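Local coordinates for phosphodiesterase (Salpingoeca rosetta, PDB 7D7P), which belongs to the cyclic nucleotide phosphodiesterase family of the HD superfamily, an all-helical protein with a bound zinc ion and magnesium ion, at residues 76-79 with 80-83; 129-132 with 133-137; 171-174 with 175-178; 207-210 with 211-215; 220-223 with 224-228. All coordinates share one frame; numbering follows the deposited sequence.

Contact 1. Residues 76-79 with 80-83; sequences ELHV and IEQF
His78 and Gln82, followed by Val79 and Phe83, are joined by two successive backbone bonds that make up the short helix 79-82. His78 ends helix 63-76 with a positive phi (70°) in a Schellman motif and is at the same time the N-cap of the next helix, so one residue serves both as exit and as entrance. Its carbonyl O receives Gln82 N at 3.0 Å, and Val79 O receives Phe83 N at 3.1 Å; Phe83 then leaves helical geometry. Methylenes crowd the first carbonyl: Gln82 CG lies 3.1 Å and Glu81 CG 3.3 Å from His78 O. Glu81 puts CG between its backbone N and carbonyl carbon (chi1 66°), and from there the extended chain runs back beside the imidazole, both side chains pointing the same way. Glu81 OE2 stops 3.8 Å from His78 ND1, with ring and carboxylate planes 37° apart. Glu76 O lies against one face of the imidazole, 3.4 Å from its plane and offset toward the rim. On the buried side, the Phe83 ring turns its CD2 edge toward Val79 O, 3.4 Å away, and passes Val79 CB more loosely. Val79 and Phe83 both lean on helix 133-145, through Leu136 and through Glu133 and Val134 respectively, while Leu77 faces helix 109-126. Without a hydrogen bond between them, the nearby carboxylate of Glu81 could still modestly favour a protonated imidazole, as might Glu76 O beside the ring.

Contact 2. Residues 129-132 with 133-137; sequences EFIT and EVELL
Thr132 holds OG1 between its backbone N and carbonyl carbon (chi1 79°), aimed into the first turn of helix 133-145, while Glu135 sets CG anti to its own carbonyl carbon (chi1 -67°) and reaches back extended toward the helix start. The two side chains cross, and each takes the other's backbone N-H. Glu135 N gives a nearly straight bond to Thr132 OG1 at 3.1 Å, and Thr132 N gives an equally straight one to Glu135 OE1 at 3.2 Å, reaching that oxygen from above the carboxylate plane. This reciprocal pair is a capping box, with Thr132 as N-cap, and it satisfies amides that the helix itself cannot serve. The first main-chain helical bond, Leu136 N to Thr132 O, follows at 2.9 Å. The methyl CG2 of Thr132 sits over the same carboxylate, 3.4 Å from Glu135 OE1. The buried Glu135 has further partners: Arg248 forms a salt bridge with OE1 and Arg205 one with OE2, so the carboxylate that closes the box also joins it to helices 245-260 and 200-215. Ile131 slides past Glu135 in the opposite direction, CG1 3.7 Å from Glu135 CB, and its CD1 packs 3.7 Å from Leu136 CA. Leu252 of helix 245-260 touches both Ile131 and Glu135, and Glu133 turns its OE1 to Ala40 N.

Contact 3. Residues 171-174 with 175-178; sequences DQSV and LENH. With PEG (di(hydroxyethyl)ether), chain C.
Asn177 reaches back to the backbone of Gln172 and Ser173 at the N-terminus of helix 174-187, where Ser173 is the N-cap but makes no capping bond with its own side chain. Two donors of Asn177 serve the entry turn. Its backbone N meets Ser173 O at 2.8 Å, and its ND2 donates to Gln172 O at 2.9 Å. That oxygen lies in the plane of the Asn177 amide, although ND2 in turn approaches from above the carbonyl plane; a weak second bond links ND2 to Ser173 O. The next helical bond runs from His178 N to Val174 O at 3.1 Å. Ser173 adopts a left-handed backbone conformation (phi 35°), which bends the chain sharply into the helix. Its OG is hydrogen-bonded to Asp218 OD2, in the loop after helix 200-215. Glu176 folds back at chi2 (74°) so that OE1 lies 3.5 Å from Ser173 C; the same oxygen is bonded by Asn155 ND2, and Asn155 OD1 takes Leu175 N, a first-turn amide. The side chain of Glu176 also comes within about 4 Å of the magnesium ion, so this first turn borders the metal centre of the domain. His178 NE2 is hydrogen-bonded to Asp149 OD2. Against the backbone of the entry turn sits a di(hydroxyethyl)ether molecule, probably from the crystallisation liquor. Its O4 donates to Asp171 O at 2.7 Å and accepts a weak bond from Val174 N at 3.3 Å, joining two backbone groups three residues apart.

Contact 4. Residues 207-210 with 211-215; sequences RAVI and INCIL
Arg207 and Ile211 meet with the methyl CD1 of the isoleucine over the centre of one guanidinium face, 3.8 Å above its plane. The arginine chain is extended from CG to NE, with CG trans to the backbone N (chi1 176°), so it runs across Ile211 obliquely; CD1 also touches Arg207 CG at 3.7 Å. The aromatic ring of Phe184, on helix 174-187, makes a cation-pi contact with the same guanidinium and packs on Ile211 as well. Three residues along, Ile210 and Ile214 lie side by side and point the same way, joined by Ile210 CG2 and Ile214 CD1 at 3.7 Å. Val209 and Cys213 form a looser pair on another side, CG1 to SG 4.2 Å, turned toward helices 133-145 and 245-260. Four successive backbone bonds, the remaining one from Asn212 N to Ala208 O, underlie these pairs; Ile211 N to Arg207 O and Ile214 N to Ile210 O both measure 3.0 Å. Such i to i+4 pairing is typical of a regular alpha-helix; here it lies on helix 200-215 of the helical phosphodiesterase fold, which packs against helices 133-145, 174-187 and 245-260.

Contact 5. Residues 220-223 with 224-228; sequences ATHH and TKLSK
Thr221 and Thr224 meet at the start of helix 222-234, where a 3-10 turn passes into alpha-helix and Thr221 O, on the N-cap residue, takes a weak, long bond from Lys225 N (3.4 Å); two side chains add stronger ones. Thr224 OG1 donates to Thr221 O at 2.9 Å and Lys225 NZ at 3.0 Å, from opposite faces of the carbonyl plane. Lys225 manages this by curling back through chi3 and chi4 (-67° and -62°), which brings its ammonium over the start of its own helix. NZ also lies 2.7 Å from Thr221 OG1, at an angle too poor for a hydrogen bond; that hydroxyl is bonded to Asp218 O, while NZ has another partner in Asn216 OD1. Trp323 and Phe250 touch the buried lysine chain. A water joins the turn to the helix, donating to Ala220 O and accepting from Thr224 N at 3.1 Å. Two residues after Thr221, His223 O is held by two donors of Ser227, N at 2.9 Å and OG at 3.1 Å, again from opposite faces, and Ser227 OG lies over one face of the His223 imidazole. His222 runs beside Leu226, its NE2 4.2 Å from Leu226 CD2, while its ND1 bonds His257 of helix 245-260 and its ring meets Trp323 of helix 305-330. Hydroxyls that turn back on carbonyls three or four residues earlier are a familiar feature of alpha-helices, used here in the opening turns of a helix packed against helices 245-260 and 305-330.

Contacts 1 and 2 touch, Gln82 CG lying 3.4 Å from Glu133 OE2 and Val79 CG1 3.7 Å from Leu136 CD2. Contact 2 in turn meets contact 4 where Glu135 CG packs 3.9 Å from Val209 CG2, and contact 4 meets contact 3 where Asn177 OD1 lies 3.5 Å from Leu215 CD2. Contact 5 comes within about 4 Å of contact 4, nearest atoms, without touching. Of the five, contact 3 comes nearest the metals, the Glu176 side chain about 4 Å from the magnesium ion; the side chains of Ile214 and Thr221 are about 7 and 10 Å from it. The zinc ion, held by His111, His146, Asp147 and Asp260, is about 9 Å from the Ile214 side chain.

Contact 1. Residues 76-79 with 80-83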
loop_
_atom_site.group_PDB
_atom_site.type_symbol
_atom_site.label_atom_id
_atom_site.label_comp_id
_atom_site.label_asym_id
_atom_site.label_seq_id
_atom_site.Cartn_x
_atom_site.Cartn_y
_atom_site.Cartn_z
ATOM N N GLU A 76 35.158 -4.297 -17.852
ATOM C CA GLU A 76 35.188 -5.222 -16.722
ATOM C C GLU A 76 34.288 -6.433 -16.943
ATOM O O GLU A 76 34.544 -7.500 -16.372
ATOM C CB GLU A 76 34.810 -4.487 -15.437
ATOM C CG GLU A 76 35.828 -3.420 -15.048
ATOM C CD GLU A 76 35.676 -2.945 -13.617
ATOM O OE1 GLU A 76 36.368 -1.976 -13.242
ATOM O OE2 GLU A 76 34.867 -3.535 -12.870
ATOM N N LEU A 77 33.244 -6.301 -17.760
ATOM C CA LEU A 77 32.405 -7.442 -18.112
ATOM C C LEU A 77 33.003 -8.296 -19.222
ATOM O O LEU A 77 32.378 -9.286 -19.620
ATOM C CB LEU A 77 31.008 -6.969 -18.522
ATOM C CG LEU A 77 30.149 -6.427 -17.379
ATOM C CD1 LEU A 77 28.842 -5.855 -17.905
ATOM C CD2 LEU A 77 29.890 -7.522 -16.351
ATOM N N HIS A 78 34.181 -7.929 -19.730
ATOM C CA HIS A 78 34.972 -8.684 -20.700
ATOM C C HIS A 78 34.355 -8.727 -22.092
ATOM O O HIS A 78 34.807 -9.516 -22.933
ATOM C CB HIS A 78 35.242 -10.116 -20.220
ATOM C CG HIS A 78 35.825 -10.194 -18.843
ATOM N ND1 HIS A 78 37.084 -9.720 -18.540
ATOM C CD2 HIS A 78 35.323 -10.691 -17.687
ATOM C CE1 HIS A 78 37.331 -9.917 -17.258
ATOM N NE2 HIS A 78 36.279 -10.506 -16.717
ATOM N N VAL A 79 33.356 -7.889 -22.380
ATOM C CA VAL A 79 32.724 -7.941 -23.697
ATOM C C VAL A 79 33.633 -7.343 -24.764
ATOM O O VAL A 79 33.538 -7.709 -25.943
ATOM C CB VAL A 79 31.351 -7.244 -23.672
ATOM C CG1 VAL A 79 30.440 -7.909 -22.655
ATOM C CG2 VAL A 79 31.503 -5.763 -23.370
ATOM N N ILE A 80 34.521 -6.424 -24.382
ATOM C CA ILE A 80 35.448 -5.839 -25.349
ATOM C C ILE A 80 36.371 -6.912 -25.915
ATOM O O ILE A 80 36.560 -7.015 -27.134
ATOM C CB ILE A 80 36.245 -4.690 -24.703
ATOM C CG1 ILE A 80 35.322 -3.510 -24.397
ATOM C CG2 ILE A 80 37.391 -4.253 -25.606
ATOM C CD1 ILE A 80 36.029 -2.317 -23.786
ATOM N N GLU A 81 36.951 -7.737 -25.042
ATOM C CA GLU A 81 37.863 -8.772 -25.517
ATOM C C GLU A 81 37.123 -9.966 -26.106
ATOM O O GLU A 81 37.642 -10.618 -27.018
ATOM C CB GLU A 81 38.793 -9.220 -24.387
ATOM C CG GLU A 81 38.108 -9.921 -23.232
ATOM C CD GLU A 81 39.072 -10.254 -22.108
ATOM O OE1 GLU A 81 39.997 -9.449 -21.861
ATOM O OE2 GLU A 81 38.909 -11.319 -21.473
ATOM N N GLN A 82 35.911 -10.257 -25.623
ATOM C CA GLN A 82 35.165 -11.401 -26.141
ATOM C C GLN A 82 34.698 -11.175 -27.575
ATOM O O GLN A 82 34.528 -12.141 -28.327
ATOM C CB GLN A 82 33.966 -11.705 -25.241
ATOM C CG GLN A 82 34.317 -12.434 -23.950
ATOM C CD GLN A 82 34.748 -13.869 -24.181
ATOM O OE1 GLN A 82 34.144 -14.593 -24.973
ATOM N NE2 GLN A 82 35.799 -14.288 -23.485
ATOM N N PHE A 83 34.483 -9.921 -27.975
ATOM C CA PHE A 83 34.044 -9.620 -29.332
ATOM C C PHE A 83 35.062 -8.805 -30.121
ATOM O O PHE A 83 34.721 -8.283 -31.190
ATOM C CB PHE A 83 32.690 -8.904 -29.300
ATOM C CG PHE A 83 31.577 -9.756 -28.763
ATOM C CD1 PHE A 83 30.980 -10.720 -29.558
ATOM C CD2 PHE A 83 31.143 -9.609 -27.454
ATOM C CE1 PHE A 83 29.959 -11.514 -29.065
ATOM C CE2 PHE A 83 30.124 -10.400 -26.954
ATOM C CZ PHE A 83 29.530 -11.353 -27.760
#

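Contact 2. Residues 129-132 with 133-137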
loop_
_atom_site.group_PDB
_atom_site.type_symbol
_atom_site.label_atom_id
_atom_site.label_comp_id
_atom_site.label_asym_id
_atom_site.label_seq_id
_atom_site.Cartn_x
_atom_site.Cartn_y
_atom_site.Cartn_z
ATOM N N GLU A 129 25.049 -16.983 -14.632
ATOM C CA GLU A 129 25.093 -18.404 -14.944
ATOM C C GLU A 129 24.092 -18.839 -16.009
ATOM O O GLU A 129 24.031 -20.032 -16.322
ATOM C CB GLU A 129 24.889 -19.228 -13.666
ATOM C CG GLU A 129 26.063 -19.136 -12.693
ATOM C CD GLU A 129 26.247 -20.396 -11.866
ATOM O OE1 GLU A 129 25.421 -21.324 -12.000
ATOM O OE2 GLU A 129 27.216 -20.455 -11.079
ATOM N N PHE A 130 23.312 -17.921 -16.582
ATOM C CA PHE A 130 22.464 -18.279 -17.714
ATOM C C PHE A 130 22.536 -17.320 -18.893
ATOM O O PHE A 130 22.263 -17.754 -20.019
ATOM C CB PHE A 130 20.994 -18.439 -17.279
ATOM C CG PHE A 130 20.389 -17.218 -16.630
ATOM C CD1 PHE A 130 19.890 -16.176 -17.396
ATOM C CD2 PHE A 130 20.276 -17.139 -15.251
ATOM C CE1 PHE A 130 19.319 -15.065 -16.798
ATOM C CE2 PHE A 130 19.703 -16.031 -14.648
ATOM C CZ PHE A 130 19.225 -14.993 -15.424
ATOM N N ILE A 131 22.902 -16.052 -18.695
ATOM C CA ILE A 131 23.003 -15.130 -19.820
ATOM C C ILE A 131 24.177 -15.529 -20.705
ATOM O O ILE A 131 25.222 -15.988 -20.221
ATOM C CB ILE A 131 23.135 -13.676 -19.329
ATOM C CG1 ILE A 131 22.811 -12.698 -20.462
ATOM C CG2 ILE A 131 24.529 -13.394 -18.786
ATOM C CD1 ILE A 131 22.836 -11.242 -20.042
ATOM N N THR A 132 24.003 -15.378 -22.013
ATOM C CA THR A 132 25.074 -15.665 -22.954
ATOM C C THR A 132 25.914 -14.416 -23.199
ATOM O O THR A 132 25.539 -13.297 -22.842
ATOM C CB THR A 132 24.514 -16.195 -24.277
ATOM O OG1 THR A 132 24.030 -15.099 -25.067
ATOM C CG2 THR A 132 23.381 -17.180 -24.023
ATOM N N GLU A 133 27.072 -14.627 -23.829
ATOM C CA GLU A 133 27.977 -13.519 -24.116
ATOM C C GLU A 133 27.336 -12.507 -25.054
ATOM O O GLU A 133 27.473 -11.294 -24.857
ATOM C CB GLU A 133 29.279 -14.052 -24.714
ATOM C CG GLU A 133 30.447 -13.096 -24.594
ATOM C CD GLU A 133 30.907 -12.928 -23.163
ATOM O OE1 GLU A 133 30.937 -13.938 -22.426
ATOM O OE2 GLU A 133 31.237 -11.789 -22.773
ATOM N N VAL A 134 26.634 -12.985 -26.084
ATOM C CA VAL A 134 25.996 -12.073 -27.029
ATOM C C VAL A 134 24.863 -11.310 -26.352
ATOM O O VAL A 134 24.706 -10.100 -26.554
ATOM C CB VAL A 134 25.511 -12.845 -28.270
ATOM C CG1 VAL A 134 24.575 -11.985 -29.108
ATOM C CG2 VAL A 134 26.696 -13.310 -29.106
ATOM N N GLU A 135 24.068 -11.996 -25.525
ATOM C CA GLU A 135 22.979 -11.326 -24.819
ATOM C C GLU A 135 23.503 -10.301 -23.819
ATOM O O GLU A 135 22.847 -9.282 -23.582
ATOM C CB GLU A 135 22.093 -12.357 -24.116
ATOM C CG GLU A 135 21.319 -13.263 -25.067
ATOM C CD GLU A 135 20.785 -14.511 -24.390
ATOM O OE1 GLU A 135 21.137 -14.756 -23.215
ATOM O OE2 GLU A 135 20.016 -15.253 -25.038
ATOM N N LEU A 136 24.675 -10.547 -23.231
ATOM C CA LEU A 136 25.263 -9.570 -22.321
ATOM C C LEU A 136 25.631 -8.291 -23.059
ATOM O O LEU A 136 25.316 -7.185 -22.601
ATOM C CB LEU A 136 26.491 -10.166 -21.631
ATOM C CG LEU A 136 27.252 -9.241 -20.681
ATOM C CD1 LEU A 136 26.364 -8.804 -19.524
ATOM C CD2 LEU A 136 28.519 -9.920 -20.170
ATOM N N LEU A 137 26.303 -8.423 -24.207
ATOM C CA LEU A 137 26.607 -7.256 -25.029
ATOM C C LEU A 137 25.333 -6.545 -25.466
ATOM O O LEU A 137 25.282 -5.311 -25.495
ATOM C CB LEU A 137 27.434 -7.675 -26.246
ATOM C CG LEU A 137 27.724 -6.607 -27.302
ATOM C CD1 LEU A 137 28.596 -5.498 -26.727
ATOM C CD2 LEU A 137 28.380 -7.228 -28.530
#

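Contact 3. Residues 171-174 with 175-178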
loop_
_atom_site.group_PDB
_atom_site.type_symbol
_atom_site.label_atom_id
_atom_site.label_comp_id
_atom_site.label_asym_id
_atom_site.label_seq_id
_atom_site.Cartn_x
_atom_site.Cartn_y
_atom_site.Cartn_z
ATOM N N ASP A 171 0.356 4.195 -33.358
ATOM C CA ASP A 171 0.015 4.311 -31.939
ATOM C C ASP A 171 0.583 3.187 -31.078
ATOM O O ASP A 171 0.262 3.114 -29.888
ATOM C CB ASP A 171 -1.502 4.387 -31.715
ATOM C CG ASP A 171 -2.124 5.639 -32.312
ATOM O OD1 ASP A 171 -1.377 6.580 -32.647
ATOM O OD2 ASP A 171 -3.367 5.677 -32.448
ATOM N N GLN A 172 1.421 2.316 -31.629
ATOM C CA GLN A 172 1.947 1.164 -30.903
ATOM C C GLN A 172 3.339 1.494 -30.376
ATOM O O GLN A 172 4.266 1.706 -31.163
ATOM C CB GLN A 172 1.989 -0.063 -31.811
ATOM C CG GLN A 172 0.713 -0.290 -32.608
ATOM C CD GLN A 172 -0.482 -0.576 -31.722
ATOM O OE1 GLN A 172 -0.427 -1.443 -30.850
ATOM N NE2 GLN A 172 -1.571 0.156 -31.937
ATOM N N SER A 173 3.479 1.520 -29.048
ATOM C CA SER A 173 4.740 1.798 -28.351
ATOM C C SER A 173 5.569 2.831 -29.112
ATOM O O SER A 173 6.695 2.578 -29.537
ATOM C CB SER A 173 5.545 0.514 -28.130
ATOM O OG SER A 173 4.897 -0.371 -27.229
ATOM N N VAL A 174 4.970 4.011 -29.287
ATOM C CA VAL A 174 5.489 4.999 -30.237
ATOM C C VAL A 174 6.932 5.365 -29.905
ATOM O O VAL A 174 7.826 5.275 -30.753
ATOM C CB VAL A 174 4.588 6.247 -30.259
ATOM C CG1 VAL A 174 5.197 7.330 -31.127
ATOM C CG2 VAL A 174 3.186 5.886 -30.752
ATOM N N LEU A 175 7.175 5.789 -28.664
ATOM C CA LEU A 175 8.514 6.228 -28.280
ATOM C C LEU A 175 9.506 5.073 -28.286
ATOM O O LEU A 175 10.628 5.217 -28.784
ATOM C CB LEU A 175 8.477 6.881 -26.901
ATOM C CG LEU A 175 7.909 8.295 -26.828
ATOM C CD1 LEU A 175 7.897 8.772 -25.391
ATOM C CD2 LEU A 175 8.714 9.232 -27.708
ATOM N N GLU A 176 9.112 3.926 -27.725
ATOM C CA GLU A 176 10.029 2.794 -27.617
ATOM C C GLU A 176 10.418 2.260 -28.990
ATOM O O GLU A 176 11.575 1.880 -29.209
ATOM C CB GLU A 176 9.398 1.692 -26.762
ATOM C CG GLU A 176 9.193 2.072 -25.296
ATOM C CD GLU A 176 8.036 3.043 -25.085
ATOM O OE1 GLU A 176 7.115 3.077 -25.931
ATOM O OE2 GLU A 176 8.051 3.780 -24.076
ATOM N N ASN A 177 9.467 2.216 -29.926
ATOM C CA ASN A 177 9.809 1.866 -31.302
ATOM C C ASN A 177 10.802 2.863 -31.883
ATOM O O ASN A 177 11.733 2.482 -32.604
ATOM C CB ASN A 177 8.545 1.810 -32.159
ATOM C CG ASN A 177 7.945 0.423 -32.223
ATOM O OD1 ASN A 177 8.632 -0.547 -32.543
ATOM N ND2 ASN A 177 6.655 0.319 -31.920
ATOM N N HIS A 178 10.621 4.146 -31.565
ATOM C CA HIS A 178 11.530 5.183 -32.041
ATOM C C HIS A 178 12.921 5.019 -31.441
ATOM O O HIS A 178 13.927 5.190 -32.141
ATOM C CB HIS A 178 10.952 6.556 -31.700
ATOM C CG HIS A 178 11.806 7.706 -32.132
ATOM N ND1 HIS A 178 12.202 7.890 -33.438
ATOM C CD2 HIS A 178 12.315 8.749 -31.432
ATOM C CE1 HIS A 178 12.929 8.990 -33.525
ATOM N NE2 HIS A 178 13.014 9.529 -32.322
HETATM C C2 PEG C . 1.267 0.605 -26.792
HETATM O O2 PEG C . 1.519 1.514 -25.757
HETATM C C3 PEG C . 1.051 2.808 -26.014
HETATM C C4 PEG C . 2.180 3.644 -26.614
HETATM O O4 PEG C . 1.943 3.914 -27.970
#

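Contact 4. Residues 207-210 with 211-215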
loop_
_atom_site.group_PDB
_atom_site.type_symbol
_atom_site.label_atom_id
_atom_site.label_comp_id
_atom_site.label_asym_id
_atom_site.label_seq_id
_atom_site.Cartn_x
_atom_site.Cartn_y
_atom_site.Cartn_z
ATOM N N ARG A 207 20.041 -8.536 -31.992
ATOM C CA ARG A 207 18.988 -7.636 -32.453
ATOM C C ARG A 207 17.653 -7.972 -31.799
ATOM O O ARG A 207 16.915 -7.073 -31.381
ATOM C CB ARG A 207 18.878 -7.702 -33.978
ATOM C CG ARG A 207 17.743 -6.885 -34.574
ATOM C CD ARG A 207 18.017 -6.555 -36.039
ATOM N NE ARG A 207 16.852 -5.991 -36.720
ATOM C CZ ARG A 207 16.481 -4.716 -36.643
ATOM N NH1 ARG A 207 17.181 -3.861 -35.910
ATOM N NH2 ARG A 207 15.406 -4.294 -37.298
ATOM N N ALA A 208 17.333 -9.265 -31.691
ATOM C CA ALA A 208 16.081 -9.668 -31.059
ATOM C C ALA A 208 16.044 -9.268 -29.589
ATOM O O ALA A 208 14.998 -8.853 -29.078
ATOM C CB ALA A 208 15.880 -11.175 -31.210
ATOM N N VAL A 209 17.178 -9.386 -28.895
ATOM C CA VAL A 209 17.224 -9.037 -27.479
ATOM C C VAL A 209 17.047 -7.535 -27.289
ATOM O O VAL A 209 16.306 -7.092 -26.405
ATOM C CB VAL A 209 18.536 -9.540 -26.848
ATOM C CG1 VAL A 209 18.755 -8.902 -25.487
ATOM C CG2 VAL A 209 18.520 -11.058 -26.726
ATOM N N ILE A 210 17.718 -6.728 -28.117
ATOM C CA ILE A 210 17.628 -5.276 -27.988
ATOM C C ILE A 210 16.209 -4.800 -28.275
ATOM O O ILE A 210 15.657 -3.973 -27.541
ATOM C CB ILE A 210 18.651 -4.592 -28.912
ATOM C CG1 ILE A 210 20.075 -4.816 -28.396
ATOM C CG2 ILE A 210 18.347 -3.102 -29.036
ATOM C CD1 ILE A 210 21.154 -4.389 -29.371
ATOM N N ILE A 211 15.599 -5.313 -29.347
ATOM C CA ILE A 211 14.247 -4.894 -29.711
ATOM C C ILE A 211 13.265 -5.240 -28.598
ATOM O O ILE A 211 12.501 -4.385 -28.130
ATOM C CB ILE A 211 13.826 -5.527 -31.049
ATOM C CG1 ILE A 211 14.604 -4.902 -32.212
ATOM C CG2 ILE A 211 12.319 -5.372 -31.263
ATOM C CD1 ILE A 211 14.453 -5.658 -33.526
ATOM N N ASN A 212 13.280 -6.499 -28.148
ATOM C CA ASN A 212 12.307 -6.940 -27.153
ATOM C C ASN A 212 12.490 -6.208 -25.830
ATOM O O ASN A 212 11.506 -5.853 -25.172
ATOM C CB ASN A 212 12.413 -8.452 -26.943
ATOM C CG ASN A 212 11.354 -8.983 -25.991
ATOM O OD1 ASN A 212 11.608 -9.175 -24.801
ATOM N ND2 ASN A 212 10.156 -9.222 -26.514
ATOM N N CYS A 213 13.736 -5.964 -25.424
ATOM C CA CYS A 213 13.962 -5.334 -24.128
ATOM C C CYS A 213 13.591 -3.856 -24.154
ATOM O O CYS A 213 12.992 -3.351 -23.198
ATOM C CB CYS A 213 15.412 -5.537 -23.686
ATOM S SG CYS A 213 15.757 -7.233 -23.128
ATOM N N ILE A 214 13.919 -3.150 -25.242
ATOM C CA ILE A 214 13.558 -1.736 -25.327
ATOM C C ILE A 214 12.046 -1.572 -25.444
ATOM O O ILE A 214 11.453 -0.695 -24.800
ATOM C CB ILE A 214 14.295 -1.060 -26.498
ATOM C CG1 ILE A 214 15.784 -0.916 -26.177
ATOM C CG2 ILE A 214 13.688 0.307 -26.801
ATOM C CD1 ILE A 214 16.604 -0.317 -27.307
ATOM N N LEU A 215 11.395 -2.408 -26.257
ATOM C CA LEU A 215 9.943 -2.325 -26.386
ATOM C C LEU A 215 9.243 -2.648 -25.074
ATOM O O LEU A 215 8.143 -2.145 -24.815
ATOM C CB LEU A 215 9.451 -3.263 -27.490
ATOM C CG LEU A 215 9.684 -2.828 -28.938
ATOM C CD1 LEU A 215 9.156 -3.878 -29.902
ATOM C CD2 LEU A 215 9.038 -1.476 -29.212
#

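Contact 5. Residues 220-223 with 224-228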
loop_
_atom_site.group_PDB
_atom_site.type_symbol
_atom_site.label_atom_id
_atom_site.label_comp_id
_atom_site.label_asym_id
_atom_site.label_seq_id
_atom_site.Cartn_x
_atom_site.Cartn_y
_atom_site.Cartn_z
ATOM N N ALA A 220 3.144 0.748 -20.563
ATOM C CA ALA A 220 1.884 0.092 -20.889
ATOM C C ALA A 220 1.982 -1.428 -20.869
ATOM O O ALA A 220 0.942 -2.096 -20.855
ATOM C CB ALA A 220 1.394 0.558 -22.263
ATOM N N THR A 221 3.189 -1.991 -20.868
ATOM C CA THR A 221 3.383 -3.432 -20.787
ATOM C C THR A 221 3.838 -3.887 -19.404
ATOM O O THR A 221 4.212 -5.052 -19.237
ATOM C CB THR A 221 4.392 -3.892 -21.844
ATOM O OG1 THR A 221 5.704 -3.435 -21.489
ATOM C CG2 THR A 221 4.023 -3.338 -23.215
ATOM N N HIS A 222 3.808 -2.995 -18.410
ATOM C CA HIS A 222 4.256 -3.348 -17.066
ATOM C C HIS A 222 3.374 -4.434 -16.453
ATOM O O HIS A 222 3.878 -5.422 -15.906
ATOM C CB HIS A 222 4.278 -2.098 -16.182
ATOM C CG HIS A 222 4.479 -2.383 -14.725
ATOM N ND1 HIS A 222 5.721 -2.362 -14.126
ATOM C CD2 HIS A 222 3.596 -2.690 -13.745
ATOM C CE1 HIS A 222 5.594 -2.645 -12.843
ATOM N NE2 HIS A 222 4.314 -2.851 -12.586
ATOM N N HIS A 223 2.052 -4.271 -16.549
ATOM C CA HIS A 223 1.132 -5.200 -15.896
ATOM C C HIS A 223 1.238 -6.604 -16.486
ATOM O O HIS A 223 1.175 -7.597 -15.750
ATOM C CB HIS A 223 -0.302 -4.670 -16.004
ATOM C CG HIS A 223 -1.298 -5.425 -15.177
ATOM N ND1 HIS A 223 -1.415 -5.264 -13.811
ATOM C CD2 HIS A 223 -2.229 -6.345 -15.526
ATOM C CE1 HIS A 223 -2.372 -6.051 -13.357
ATOM N NE2 HIS A 223 -2.883 -6.720 -14.377
ATOM N N THR A 224 1.401 -6.712 -17.808
ATOM C CA THR A 224 1.497 -8.036 -18.422
ATOM C C THR A 224 2.724 -8.793 -17.928
ATOM O O THR A 224 2.649 -9.998 -17.659
ATOM C CB THR A 224 1.521 -7.922 -19.948
ATOM O OG1 THR A 224 2.748 -7.310 -20.368
ATOM C CG2 THR A 224 0.339 -7.106 -20.452
ATOM N N LYS A 225 3.864 -8.110 -17.798
ATOM C CA LYS A 225 5.051 -8.777 -17.279
ATOM C C LYS A 225 4.891 -9.126 -15.806
ATOM O O LYS A 225 5.391 -10.163 -15.359
ATOM C CB LYS A 225 6.289 -7.905 -17.492
ATOM C CG LYS A 225 6.822 -7.932 -18.916
ATOM C CD LYS A 225 8.157 -7.210 -19.025
ATOM C CE LYS A 225 7.999 -5.716 -18.789
ATOM N NZ LYS A 225 7.121 -5.078 -19.809
ATOM N N LEU A 226 4.188 -8.284 -15.044
ATOM C CA LEU A 226 3.973 -8.572 -13.630
ATOM C C LEU A 226 3.107 -9.814 -13.444
ATOM O O LEU A 226 3.373 -10.636 -12.558
ATOM C CB LEU A 226 3.339 -7.363 -12.943
ATOM C CG LEU A 226 3.091 -7.488 -11.437
ATOM C CD1 LEU A 226 4.370 -7.854 -10.696
ATOM C CD2 LEU A 226 2.489 -6.207 -10.885
ATOM N N SER A 227 2.070 -9.970 -14.277
ATOM C CA SER A 227 1.202 -11.142 -14.188
ATOM C C SER A 227 1.958 -12.423 -14.518
ATOM O O SER A 227 1.764 -13.452 -13.858
ATOM C CB SER A 227 0.000 -10.989 -15.123
ATOM O OG SER A 227 -0.743 -9.816 -14.842
ATOM N N LYS A 228 2.813 -12.387 -15.541
ATOM C CA LYS A 228 3.565 -13.581 -15.916
ATOM C C LYS A 228 4.586 -13.947 -14.846
ATOM O O LYS A 228 4.828 -15.133 -14.590
ATOM C CB LYS A 228 4.245 -13.370 -17.269
ATOM C CG LYS A 228 3.268 -13.120 -18.410
ATOM C CD LYS A 228 3.992 -12.822 -19.713
ATOM C CE LYS A 228 3.009 -12.503 -20.831
ATOM N NZ LYS A 228 3.705 -12.174 -22.107
HETATM O O HOH W 1 0.219 -4.255 -19.303
#